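Local structure of beta-1,4-galactanase (Thielavia heterothallica, 1HJS) at residues 132-137 and 176-181; 209-214 and 241-246; 145-150 and 188-193; 43-48 and 77-82. The protein hydrolyses the beta-1,4-galactosidic linkages of type I arabinogalactans, as a clan GH-A enzyme of glycoside hydrolase family 53. One frame throughout, in Å; residues are numbered along the deposited sequence.

Contact 1 (132-137 and 176-181); sequences IGNEIR and MIHLDN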
# COMPACT_ATOMS: atom_id res chain seq x y z
N ILE A 132 -3.05 6.08 -7.05
CA ILE A 132 -4.36 6.28 -7.66
C ILE A 132 -4.95 4.89 -7.90
O ILE A 132 -4.90 4.35 -9.01
CB ILE A 132 -4.26 7.09 -8.98
CG1 ILE A 132 -3.14 6.53 -9.87
CG2 ILE A 132 -3.97 8.55 -8.65
CD1 ILE A 132 -2.96 7.30 -11.17
N GLY A 133 -5.48 4.32 -6.82
CA GLY A 133 -6.06 2.99 -6.87
C GLY A 133 -5.26 2.01 -6.03
O GLY A 133 -4.09 2.25 -5.73
N ASN A 134 -5.90 0.91 -5.64
CA ASN A 134 -5.23 -0.12 -4.84
C ASN A 134 -5.35 -1.43 -5.60
O ASN A 134 -6.45 -1.90 -5.88
CB ASN A 134 -5.90 -0.26 -3.47
CG ASN A 134 -5.17 -1.24 -2.57
OD1 ASN A 134 -4.15 -0.91 -1.96
ND2 ASN A 134 -5.68 -2.46 -2.49
N GLU A 135 -4.20 -2.02 -5.94
CA GLU A 135 -4.14 -3.29 -6.68
C GLU A 135 -5.12 -3.28 -7.86
O GLU A 135 -5.99 -4.14 -7.95
CB GLU A 135 -4.45 -4.47 -5.75
CG GLU A 135 -3.50 -4.57 -4.56
CD GLU A 135 -3.63 -5.89 -3.82
OE1 GLU A 135 -4.71 -6.51 -3.90
OE2 GLU A 135 -2.66 -6.30 -3.14
N ILE A 136 -4.94 -2.33 -8.76
CA ILE A 136 -5.83 -2.20 -9.91
C ILE A 136 -5.44 -3.08 -11.10
O ILE A 136 -5.59 -2.68 -12.26
CB ILE A 136 -5.94 -0.73 -10.36
CG1 ILE A 136 -4.55 -0.16 -10.68
CG2 ILE A 136 -6.61 0.10 -9.26
CD1 ILE A 136 -4.59 1.26 -11.24
N ARG A 137 -4.94 -4.28 -10.79
CA ARG A 137 -4.51 -5.24 -11.81
C ARG A 137 -5.66 -5.69 -12.72
O ARG A 137 -5.43 -6.11 -13.86
CB ARG A 137 -3.91 -6.46 -11.12
CG ARG A 137 -3.28 -7.46 -12.06
CD ARG A 137 -3.33 -8.83 -11.40
NE ARG A 137 -4.60 -9.49 -11.64
CZ ARG A 137 -5.11 -10.46 -10.88
NH1 ARG A 137 -4.46 -10.88 -9.80
NH2 ARG A 137 -6.26 -11.02 -11.22
N MET A 176 1.62 7.21 -7.64
CA MET A 176 1.87 5.78 -7.81
C MET A 176 0.71 4.96 -8.35
O MET A 176 -0.44 5.23 -8.05
CB MET A 176 2.30 5.18 -6.46
CG MET A 176 2.36 3.66 -6.45
SD MET A 176 2.57 3.03 -4.77
CE MET A 176 4.29 3.39 -4.49
N ILE A 177 1.05 3.96 -9.16
CA ILE A 177 0.08 3.02 -9.70
C ILE A 177 0.49 1.73 -8.99
O ILE A 177 1.66 1.35 -8.98
CB ILE A 177 0.20 2.86 -11.23
CG1 ILE A 177 -0.39 4.10 -11.91
CG2 ILE A 177 -0.55 1.61 -11.68
CD1 ILE A 177 -0.27 4.10 -13.43
N HIS A 178 -0.49 1.08 -8.38
CA HIS A 178 -0.26 -0.12 -7.59
C HIS A 178 -0.97 -1.38 -8.09
O HIS A 178 -2.19 -1.41 -8.18
CB HIS A 178 -0.69 0.18 -6.14
CG HIS A 178 -0.69 -1.01 -5.23
ND1 HIS A 178 -1.46 -1.07 -4.09
CD2 HIS A 178 -0.00 -2.18 -5.28
CE1 HIS A 178 -1.25 -2.23 -3.48
NE2 HIS A 178 -0.37 -2.92 -4.18
N LEU A 179 -0.18 -2.40 -8.41
CA LEU A 179 -0.68 -3.69 -8.87
C LEU A 179 -0.28 -4.77 -7.86
O LEU A 179 0.70 -4.62 -7.13
CB LEU A 179 -0.07 -4.03 -10.24
CG LEU A 179 -0.75 -3.53 -11.52
CD1 LEU A 179 -1.18 -2.09 -11.38
CD2 LEU A 179 0.19 -3.74 -12.70
N ASP A 180 -1.04 -5.86 -7.82
CA ASP A 180 -0.73 -6.96 -6.91
C ASP A 180 0.31 -7.88 -7.55
O ASP A 180 0.82 -7.59 -8.64
CB ASP A 180 -2.00 -7.74 -6.59
CG ASP A 180 -2.51 -8.53 -7.78
OD1 ASP A 180 -2.44 -8.02 -8.91
OD2 ASP A 180 -2.99 -9.67 -7.58
N ASN A 181 0.63 -8.98 -6.87
CA ASN A 181 1.58 -9.98 -7.36
C ASN A 181 2.83 -9.40 -8.04
O ASN A 181 3.07 -9.63 -9.24
CB ASN A 181 0.88 -10.95 -8.32
CG ASN A 181 -0.26 -11.71 -7.65
OD1 ASN A 181 -0.26 -11.91 -6.43
ND2 ASN A 181 -1.24 -12.14 -8.44
O HOH W 1 -2.88 2.44 -8.18
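E135 lies alongside H178 and points the same way, with E135 CG 3.4 Å from H178 CE1. The carboxylate and imidazole planes stand 69° apart. The backbone N of E135 sits over one face of the same ring. H178 reaches this place because its CG is anti to the backbone N (chi1 172°). Residues 132-137 leave the fourth strand of the TIM barrel at its C-terminal end, beside the fifth strand. I132 N bonds to M176 O at 2.9 Å. A water then stands between the two segments, giving a hydrogen to G133 O (2.7 Å) and accepting one from H178 N (2.8 Å). Direct pairing resumes where I136 N meets H178 O at 3.0 Å. On the barrel's outer side I136 CG1 packs on L179 CD1 at 3.9 Å. At the far end R137 NH1 makes a salt bridge to D180 OD2 (2.9 Å), the hydrogen bond in it being weak. S212 OG, on the next strand, bonds to both E135 OE2 and H178 NE2. E135 is the assigned proton donor, so H178 and S212 form a second shell that is likely to fix where its carboxylate points.

Contact 2 (209-214 and 241-246); sequences MGVSFY and IAVVET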
# COMPACT_ATOMS: atom_id res chain seq x y z
N MET A 209 5.80 2.86 -9.34
CA MET A 209 5.11 1.60 -9.59
C MET A 209 5.22 0.83 -8.29
O MET A 209 6.33 0.52 -7.83
CB MET A 209 5.77 0.81 -10.71
CG MET A 209 5.68 1.48 -12.07
SD MET A 209 6.35 0.44 -13.37
CE MET A 209 5.58 1.21 -14.80
N GLY A 210 4.08 0.55 -7.67
CA GLY A 210 4.10 -0.20 -6.43
C GLY A 210 3.56 -1.60 -6.66
O GLY A 210 2.73 -1.81 -7.54
N VAL A 211 4.04 -2.56 -5.87
CA VAL A 211 3.56 -3.92 -6.00
C VAL A 211 3.33 -4.54 -4.63
O VAL A 211 4.01 -4.18 -3.66
CB VAL A 211 4.58 -4.83 -6.74
CG1 VAL A 211 4.86 -4.28 -8.13
CG2 VAL A 211 5.87 -4.93 -5.93
N SER A 212 2.37 -5.45 -4.55
CA SER A 212 2.12 -6.16 -3.31
C SER A 212 2.98 -7.41 -3.45
O SER A 212 3.18 -7.91 -4.56
CB SER A 212 0.65 -6.57 -3.20
OG SER A 212 -0.22 -5.45 -3.15
N PHE A 213 3.51 -7.90 -2.33
CA PHE A 213 4.32 -9.11 -2.35
C PHE A 213 4.09 -9.88 -1.07
O PHE A 213 4.59 -9.50 -0.00
CB PHE A 213 5.81 -8.77 -2.49
CG PHE A 213 6.70 -9.99 -2.54
CD1 PHE A 213 6.67 -10.84 -3.64
CD2 PHE A 213 7.54 -10.30 -1.48
CE1 PHE A 213 7.46 -11.99 -3.68
CE2 PHE A 213 8.34 -11.45 -1.51
CZ PHE A 213 8.30 -12.30 -2.61
N TYR A 214 3.32 -10.96 -1.18
CA TYR A 214 2.98 -11.81 -0.05
C TYR A 214 3.50 -13.23 -0.32
O TYR A 214 3.49 -13.69 -1.47
CB TYR A 214 1.47 -11.84 0.16
CG TYR A 214 0.90 -10.55 0.72
CD1 TYR A 214 1.08 -10.21 2.05
CD2 TYR A 214 0.17 -9.68 -0.09
CE1 TYR A 214 0.54 -9.03 2.58
CE2 TYR A 214 -0.38 -8.50 0.42
CZ TYR A 214 -0.19 -8.19 1.76
OH TYR A 214 -0.74 -7.04 2.29
N ILE A 241 10.41 2.31 -7.81
CA ILE A 241 9.70 1.09 -7.47
C ILE A 241 9.63 0.81 -5.97
O ILE A 241 10.56 1.10 -5.23
CB ILE A 241 10.35 -0.10 -8.18
CG1 ILE A 241 10.13 0.04 -9.69
CG2 ILE A 241 9.82 -1.42 -7.64
CD1 ILE A 241 11.03 -0.85 -10.52
N ALA A 242 8.51 0.23 -5.54
CA ALA A 242 8.34 -0.10 -4.13
C ALA A 242 7.40 -1.26 -3.89
O ALA A 242 6.44 -1.48 -4.63
CB ALA A 242 7.84 1.12 -3.36
N VAL A 243 7.69 -2.02 -2.84
CA VAL A 243 6.83 -3.12 -2.42
C VAL A 243 5.99 -2.37 -1.40
O VAL A 243 6.50 -1.99 -0.34
CB VAL A 243 7.63 -4.25 -1.74
CG1 VAL A 243 6.68 -5.23 -1.07
CG2 VAL A 243 8.48 -4.98 -2.78
N VAL A 244 4.73 -2.14 -1.72
CA VAL A 244 3.85 -1.38 -0.84
C VAL A 244 3.00 -2.19 0.12
O VAL A 244 2.28 -1.62 0.95
CB VAL A 244 2.96 -0.44 -1.68
CG1 VAL A 244 3.84 0.46 -2.53
CG2 VAL A 244 2.04 -1.24 -2.59
N GLU A 245 3.08 -3.51 0.03
CA GLU A 245 2.36 -4.40 0.92
C GLU A 245 3.11 -5.72 1.03
O GLU A 245 3.50 -6.29 0.01
CB GLU A 245 0.94 -4.69 0.41
CG GLU A 245 -0.10 -3.63 0.76
CD GLU A 245 -1.52 -4.08 0.46
OE1 GLU A 245 -1.81 -5.29 0.62
OE2 GLU A 245 -2.35 -3.22 0.08
N THR A 246 3.35 -6.18 2.25
CA THR A 246 4.02 -7.45 2.48
C THR A 246 3.78 -7.87 3.93
O THR A 246 3.50 -7.04 4.80
CB THR A 246 5.54 -7.37 2.18
OG1 THR A 246 6.08 -8.70 2.11
CG2 THR A 246 6.27 -6.60 3.26
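V211 and V243 pair in parallel across the sixth and seventh strands of the TIM barrel, two strands of one beta-alpha-beta unit whose helix is 223-237. The axes of strands 209-212 and 241-245 approach to 4.5 Å and diverge by 38°.

Backbone bonds form a regular ladder at first. A242 N gives to M209 O, V211 N to A242 O, and V244 N to V211 O. A CB on G210 would clash with V244 CG1, so glycine fits there. At V244 the chain leaves the extended path, and the next bond runs from F213 N to E245 O at 2.8 Å.

Apolar contacts lie on the side toward the outer helices. V211 CG2 meets V243 CG2 at 4.1 Å, and F213 CB rests on V243 CG1 at 3.9 Å. The F213 side chain also touches L226 and F276 of the surrounding helices.

Polar side chains gather at the catalytic end. Y214 holds CG anti to the carbonyl carbon, beside the backbone N (chi1 -72°), which swings its ring over E245 and turns a face to E245 C. Y214 OH donates to OE1 of E245, the assigned nucleophile, at 2.6 Å. It comes on the anti side of that oxygen, 22° out of the carboxylate plane. R45 holds the other oxygen, E245 OE2, in a salt bridge. A phenylalanine in place of Y214 would probably leave E245 OE1 without its hydroxyl mate and the carboxylate freer to turn about chi3. S212 OG lies 3.8 Å from E245 CB. T246 OG1 donates to F213 O at 2.7 Å, nearly in line with the carbonyl bond.

Contact 3 (145-150 and 188-193); sequences GRTENW and QNWWYT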
# COMPACT_ATOMS: atom_id res chain seq x y z
N GLY A 145 -14.13 0.67 -15.54
CA GLY A 145 -12.69 0.55 -15.63
C GLY A 145 -12.19 -0.88 -15.47
O GLY A 145 -11.05 -1.11 -15.08
N ARG A 146 -13.05 -1.84 -15.79
CA ARG A 146 -12.71 -3.26 -15.69
C ARG A 146 -11.86 -3.70 -16.88
O ARG A 146 -12.14 -3.33 -18.01
CB ARG A 146 -13.99 -4.10 -15.66
CG ARG A 146 -13.78 -5.62 -15.64
CD ARG A 146 -13.23 -6.08 -14.30
NE ARG A 146 -13.39 -7.52 -14.08
CZ ARG A 146 -12.57 -8.46 -14.54
NH1 ARG A 146 -11.51 -8.14 -15.26
NH2 ARG A 146 -12.82 -9.74 -14.27
N THR A 147 -10.81 -4.48 -16.62
CA THR A 147 -9.99 -4.98 -17.72
C THR A 147 -10.91 -5.93 -18.49
O THR A 147 -11.72 -6.63 -17.87
CB THR A 147 -8.74 -5.75 -17.21
OG1 THR A 147 -9.13 -6.68 -16.19
CG2 THR A 147 -7.72 -4.78 -16.63
N GLU A 148 -10.78 -6.01 -19.82
CA GLU A 148 -9.79 -5.27 -20.59
C GLU A 148 -10.23 -3.95 -21.24
O GLU A 148 -9.90 -3.69 -22.40
CB GLU A 148 -9.22 -6.21 -21.66
CG GLU A 148 -8.69 -7.52 -21.08
CD GLU A 148 -8.82 -8.69 -22.05
OE1 GLU A 148 -8.18 -8.65 -23.12
OE2 GLU A 148 -9.56 -9.65 -21.74
N ASN A 149 -10.96 -3.13 -20.50
CA ASN A 149 -11.40 -1.82 -20.98
C ASN A 149 -10.18 -0.89 -20.82
O ASN A 149 -10.22 0.07 -20.05
CB ASN A 149 -12.55 -1.28 -20.11
CG ASN A 149 -13.92 -1.57 -20.69
OD1 ASN A 149 -14.92 -1.64 -19.96
ND2 ASN A 149 -13.99 -1.70 -22.01
N TRP A 150 -9.10 -1.19 -21.55
CA TRP A 150 -7.87 -0.41 -21.46
C TRP A 150 -8.05 1.08 -21.72
O TRP A 150 -7.47 1.91 -21.02
CB TRP A 150 -6.82 -0.96 -22.43
CG TRP A 150 -6.48 -2.41 -22.20
CD1 TRP A 150 -6.62 -3.44 -23.08
CD2 TRP A 150 -5.94 -2.98 -21.00
NE1 TRP A 150 -6.20 -4.62 -22.51
CE2 TRP A 150 -5.77 -4.36 -21.23
CE3 TRP A 150 -5.57 -2.45 -19.75
CZ2 TRP A 150 -5.26 -5.23 -20.27
CZ3 TRP A 150 -5.06 -3.32 -18.79
CH2 TRP A 150 -4.91 -4.69 -19.05
N GLN A 188 2.48 -7.86 -14.78
CA GLN A 188 2.89 -6.46 -14.66
C GLN A 188 3.08 -5.90 -16.08
O GLN A 188 2.58 -4.83 -16.41
CB GLN A 188 4.22 -6.33 -13.91
CG GLN A 188 4.22 -6.82 -12.45
CD GLN A 188 3.35 -5.97 -11.53
OE1 GLN A 188 3.35 -4.74 -11.61
NE2 GLN A 188 2.62 -6.62 -10.64
N ASN A 189 3.80 -6.65 -16.91
CA ASN A 189 4.08 -6.24 -18.27
C ASN A 189 2.81 -6.12 -19.11
O ASN A 189 2.62 -5.15 -19.84
CB ASN A 189 5.05 -7.22 -18.93
CG ASN A 189 5.50 -6.77 -20.30
OD1 ASN A 189 5.84 -5.60 -20.50
ND2 ASN A 189 5.51 -7.69 -21.25
N TRP A 190 1.94 -7.12 -18.99
CA TRP A 190 0.68 -7.14 -19.71
C TRP A 190 -0.15 -5.89 -19.38
O TRP A 190 -0.69 -5.23 -20.27
CB TRP A 190 -0.10 -8.40 -19.33
CG TRP A 190 -1.54 -8.44 -19.74
CD1 TRP A 190 -2.04 -8.67 -20.99
CD2 TRP A 190 -2.67 -8.28 -18.87
NE1 TRP A 190 -3.42 -8.67 -20.95
CE2 TRP A 190 -3.83 -8.43 -19.67
CE3 TRP A 190 -2.82 -8.03 -17.50
CZ2 TRP A 190 -5.12 -8.34 -19.14
CZ3 TRP A 190 -4.10 -7.93 -16.97
CH2 TRP A 190 -5.24 -8.09 -17.79
N TRP A 191 -0.24 -5.57 -18.10
CA TRP A 191 -1.03 -4.43 -17.64
C TRP A 191 -0.49 -3.08 -18.12
O TRP A 191 -1.19 -2.33 -18.80
CB TRP A 191 -1.12 -4.43 -16.11
CG TRP A 191 -2.23 -3.57 -15.58
CD1 TRP A 191 -3.51 -3.97 -15.29
CD2 TRP A 191 -2.17 -2.18 -15.27
NE1 TRP A 191 -4.24 -2.91 -14.82
CE2 TRP A 191 -3.44 -1.79 -14.80
CE3 TRP A 191 -1.15 -1.21 -15.34
CZ2 TRP A 191 -3.73 -0.48 -14.39
CZ3 TRP A 191 -1.45 0.10 -14.95
CH2 TRP A 191 -2.73 0.45 -14.48
N TYR A 192 0.75 -2.77 -17.75
CA TYR A 192 1.35 -1.50 -18.14
C TYR A 192 1.43 -1.30 -19.66
O TYR A 192 1.17 -0.21 -20.16
CB TYR A 192 2.74 -1.34 -17.52
CG TYR A 192 2.70 -0.99 -16.04
CD1 TYR A 192 2.19 0.24 -15.62
CD2 TYR A 192 3.13 -1.90 -15.07
CE1 TYR A 192 2.11 0.56 -14.26
CE2 TYR A 192 3.06 -1.59 -13.71
CZ TYR A 192 2.55 -0.36 -13.31
OH TYR A 192 2.47 -0.06 -11.97
N THR A 193 1.77 -2.36 -20.38
CA THR A 193 1.86 -2.25 -21.84
C THR A 193 0.53 -1.85 -22.45
O THR A 193 0.46 -0.92 -23.27
CB THR A 193 2.33 -3.58 -22.46
OG1 THR A 193 3.65 -3.89 -22.00
CG2 THR A 193 2.33 -3.48 -23.99
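W150 drives the edge of its indole against W190 and W191, and the three rings form an aromatic cluster on the outside of the TIM barrel. The cluster joins the start of helix 150-165 to helix 185-196.

The tight part is a pair of T-shaped contacts made by one ring. The six-membered ring of W150 points its edge at the face of the six-membered ring of W190, with centroids 4.9 Å apart and planes at 77°. The closest atoms are W150 CZ2 and W190 CZ2, at 3.3 Å. W190 holds CG anti to the backbone N (chi1 167°), which lays its face across this edge. The next part of the W150 rim, at CZ3, meets the face of the five-membered ring of W191, with planes at 84°. There W150 CZ3 comes 3.9 Å from W191 CD1. W191 is buried and packs inward on I177 and L179 of the barrel wall and on L157 of the neighbouring helix.

The other side is looser. No hydrogen bond crosses the contact, and only 214 Å² is buried in all. T147 CG2 stays 4.3 Å from W191 NE1, and T147 CB lies 4.2 Å from W190 CH2. E148, which follows a cis peptide bond, is exposed to solvent. Its chain crosses W190 at about a right angle, with E148 CG at the ring edge, 4.1 Å from W190 CZ2.

Contact 4 (43-48 and 77-82); sequences TVRQRV and YIDFHY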
# COMPACT_ATOMS: atom_id res chain seq x y z
N THR A 43 7.68 6.43 7.21
CA THR A 43 6.50 6.68 6.38
C THR A 43 5.38 5.72 6.73
O THR A 43 5.62 4.53 6.94
CB THR A 43 6.82 6.50 4.88
OG1 THR A 43 8.04 7.19 4.55
CG2 THR A 43 5.68 7.05 4.02
N VAL A 44 4.16 6.23 6.79
CA VAL A 44 3.02 5.38 7.06
C VAL A 44 2.05 5.44 5.88
O VAL A 44 1.82 6.51 5.30
CB VAL A 44 2.27 5.77 8.36
CG1 VAL A 44 3.14 5.45 9.57
CG2 VAL A 44 1.89 7.25 8.34
N ARG A 45 1.52 4.28 5.53
CA ARG A 45 0.57 4.15 4.43
C ARG A 45 -0.83 4.10 5.04
O ARG A 45 -1.04 3.50 6.10
CB ARG A 45 0.88 2.85 3.68
CG ARG A 45 0.02 2.55 2.46
CD ARG A 45 0.54 1.26 1.85
NE ARG A 45 -0.10 0.83 0.61
CZ ARG A 45 -1.01 -0.13 0.53
NH1 ARG A 45 -1.42 -0.76 1.63
NH2 ARG A 45 -1.46 -0.53 -0.66
N GLN A 46 -1.79 4.73 4.37
CA GLN A 46 -3.17 4.78 4.85
C GLN A 46 -4.17 4.59 3.71
O GLN A 46 -4.08 5.25 2.67
CB GLN A 46 -3.43 6.13 5.53
CG GLN A 46 -2.45 6.45 6.65
CD GLN A 46 -2.68 7.81 7.28
OE1 GLN A 46 -1.92 8.24 8.14
NE2 GLN A 46 -3.75 8.49 6.85
N ARG A 47 -5.12 3.68 3.90
CA ARG A 47 -6.13 3.45 2.87
C ARG A 47 -7.25 4.47 3.01
O ARG A 47 -7.71 4.76 4.11
CB ARG A 47 -6.70 2.03 2.96
CG ARG A 47 -7.19 1.62 4.35
CD ARG A 47 -7.83 0.23 4.32
NE ARG A 47 -8.05 -0.30 5.67
CZ ARG A 47 -7.11 -0.89 6.40
NH1 ARG A 47 -5.88 -1.05 5.93
NH2 ARG A 47 -7.39 -1.30 7.64
N VAL A 48 -7.69 5.01 1.88
CA VAL A 48 -8.75 6.00 1.87
C VAL A 48 -9.95 5.47 1.10
O VAL A 48 -9.83 5.10 -0.07
CB VAL A 48 -8.30 7.32 1.23
CG1 VAL A 48 -9.45 8.32 1.21
CG2 VAL A 48 -7.10 7.88 1.98
N TYR A 77 1.67 8.26 3.09
CA TYR A 77 1.42 7.65 1.79
C TYR A 77 -0.09 7.38 1.75
O TYR A 77 -0.59 6.52 2.47
CB TYR A 77 2.25 6.36 1.70
CG TYR A 77 1.93 5.32 0.62
CD1 TYR A 77 0.84 5.45 -0.24
CD2 TYR A 77 2.69 4.16 0.53
CE1 TYR A 77 0.51 4.43 -1.16
CE2 TYR A 77 2.38 3.14 -0.37
CZ TYR A 77 1.29 3.28 -1.21
OH TYR A 77 0.96 2.24 -2.04
N ILE A 78 -0.80 8.15 0.94
CA ILE A 78 -2.24 8.01 0.80
C ILE A 78 -2.57 7.00 -0.29
O ILE A 78 -2.14 7.13 -1.43
CB ILE A 78 -2.91 9.36 0.45
CG1 ILE A 78 -2.83 10.31 1.66
CG2 ILE A 78 -4.35 9.15 0.01
CD1 ILE A 78 -3.65 9.86 2.86
N ASP A 79 -3.35 5.99 0.07
CA ASP A 79 -3.75 4.95 -0.87
C ASP A 79 -5.24 5.05 -1.17
O ASP A 79 -6.07 4.57 -0.40
CB ASP A 79 -3.41 3.57 -0.27
CG ASP A 79 -3.94 2.41 -1.10
OD1 ASP A 79 -4.31 2.61 -2.28
OD2 ASP A 79 -3.97 1.28 -0.57
N PHE A 80 -5.58 5.71 -2.28
CA PHE A 80 -6.98 5.85 -2.67
C PHE A 80 -7.48 4.54 -3.24
O PHE A 80 -6.94 4.05 -4.23
CB PHE A 80 -7.14 6.92 -3.76
CG PHE A 80 -7.03 8.33 -3.27
CD1 PHE A 80 -7.93 8.83 -2.34
CD2 PHE A 80 -6.04 9.17 -3.78
CE1 PHE A 80 -7.85 10.16 -1.91
CE2 PHE A 80 -5.96 10.51 -3.36
CZ PHE A 80 -6.86 11.00 -2.43
N HIS A 81 -8.51 3.96 -2.62
CA HIS A 81 -9.08 2.72 -3.13
C HIS A 81 -10.17 3.04 -4.16
O HIS A 81 -10.60 2.16 -4.91
CB HIS A 81 -9.69 1.88 -2.00
CG HIS A 81 -8.69 1.09 -1.22
ND1 HIS A 81 -8.94 -0.18 -0.76
CD2 HIS A 81 -7.43 1.39 -0.82
CE1 HIS A 81 -7.88 -0.63 -0.11
NE2 HIS A 81 -6.95 0.30 -0.13
N TYR A 82 -10.60 4.30 -4.20
CA TYR A 82 -11.65 4.73 -5.11
C TYR A 82 -12.82 3.75 -5.05
O TYR A 82 -13.30 3.25 -6.07
CB TYR A 82 -11.12 4.82 -6.55
CG TYR A 82 -10.08 5.92 -6.75
CD1 TYR A 82 -10.28 7.20 -6.23
CD2 TYR A 82 -8.92 5.68 -7.49
CE1 TYR A 82 -9.36 8.22 -6.45
CE2 TYR A 82 -7.99 6.70 -7.71
CZ TYR A 82 -8.22 7.97 -7.19
OH TYR A 82 -7.33 8.99 -7.43
O HOH W 2 -1.41 1.56 -2.92
O HOH W 3 -10.72 6.52 -2.29
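R45 runs extended from CG to NE with CG anti to the backbone N (chi1 -178°), and Y77 takes the same first torsion (chi1 164°). The two side chains therefore lie side by side inside the TIM barrel, on its second and third strands. R45 CG sits 3.6 Å from the Y77 ring centroid, a CH-pi contact over the ring centre. R45 NE then donates to Y77 OH at 3.2 Å, nearly straight and in the guanidinium plane. A water bridges R45 NH2 and Y77 OH, 2.6 Å from the hydroxyl. D79 OD2 lies over a face of the guanidinium, 3.1 Å from R45 NH2, so this salt bridge rests on charge alone. With a leucine at Y77, R45 NE would probably lose its acceptor and the arginine chain the flat surface that steadies it. The backbone bonds of the parallel strands run from Y77 N to V44 O through to H81 N to V48 O. On the face toward the helices V48 CG2 packs on I78 CG2 at 3.6 Å. R45 also forms a salt bridge to D8, close to the nucleophile E245. Buried carboxylates thus probably balance the R45 charge, and Y77 and D79 are likely to limit how far the guanidinium can turn.

Overall arrangement
Contacts 1, 2 and 4 lie in the barrel core, while contact 3 is a surface contact, its centre about 19 Å from the centre of the chain. The core three combine strand backbone bonds with polar side chains at the catalytic end. Contact 3 has neither and relies on T-shaped indole contacts. Contacts 1 and 2 touch directly, for strands 174-179 and 208-212 are sheet neighbours. Contact 4 comes from another part of the barrel wall, yet its inner side chains reach the other two. Contact 1 carries the proton donor, contact 2 the nucleophile, and contact 4 a second-shell charge network. Contact 3 meets contact 1 from behind, through helix 185-196, and does not touch contact 4.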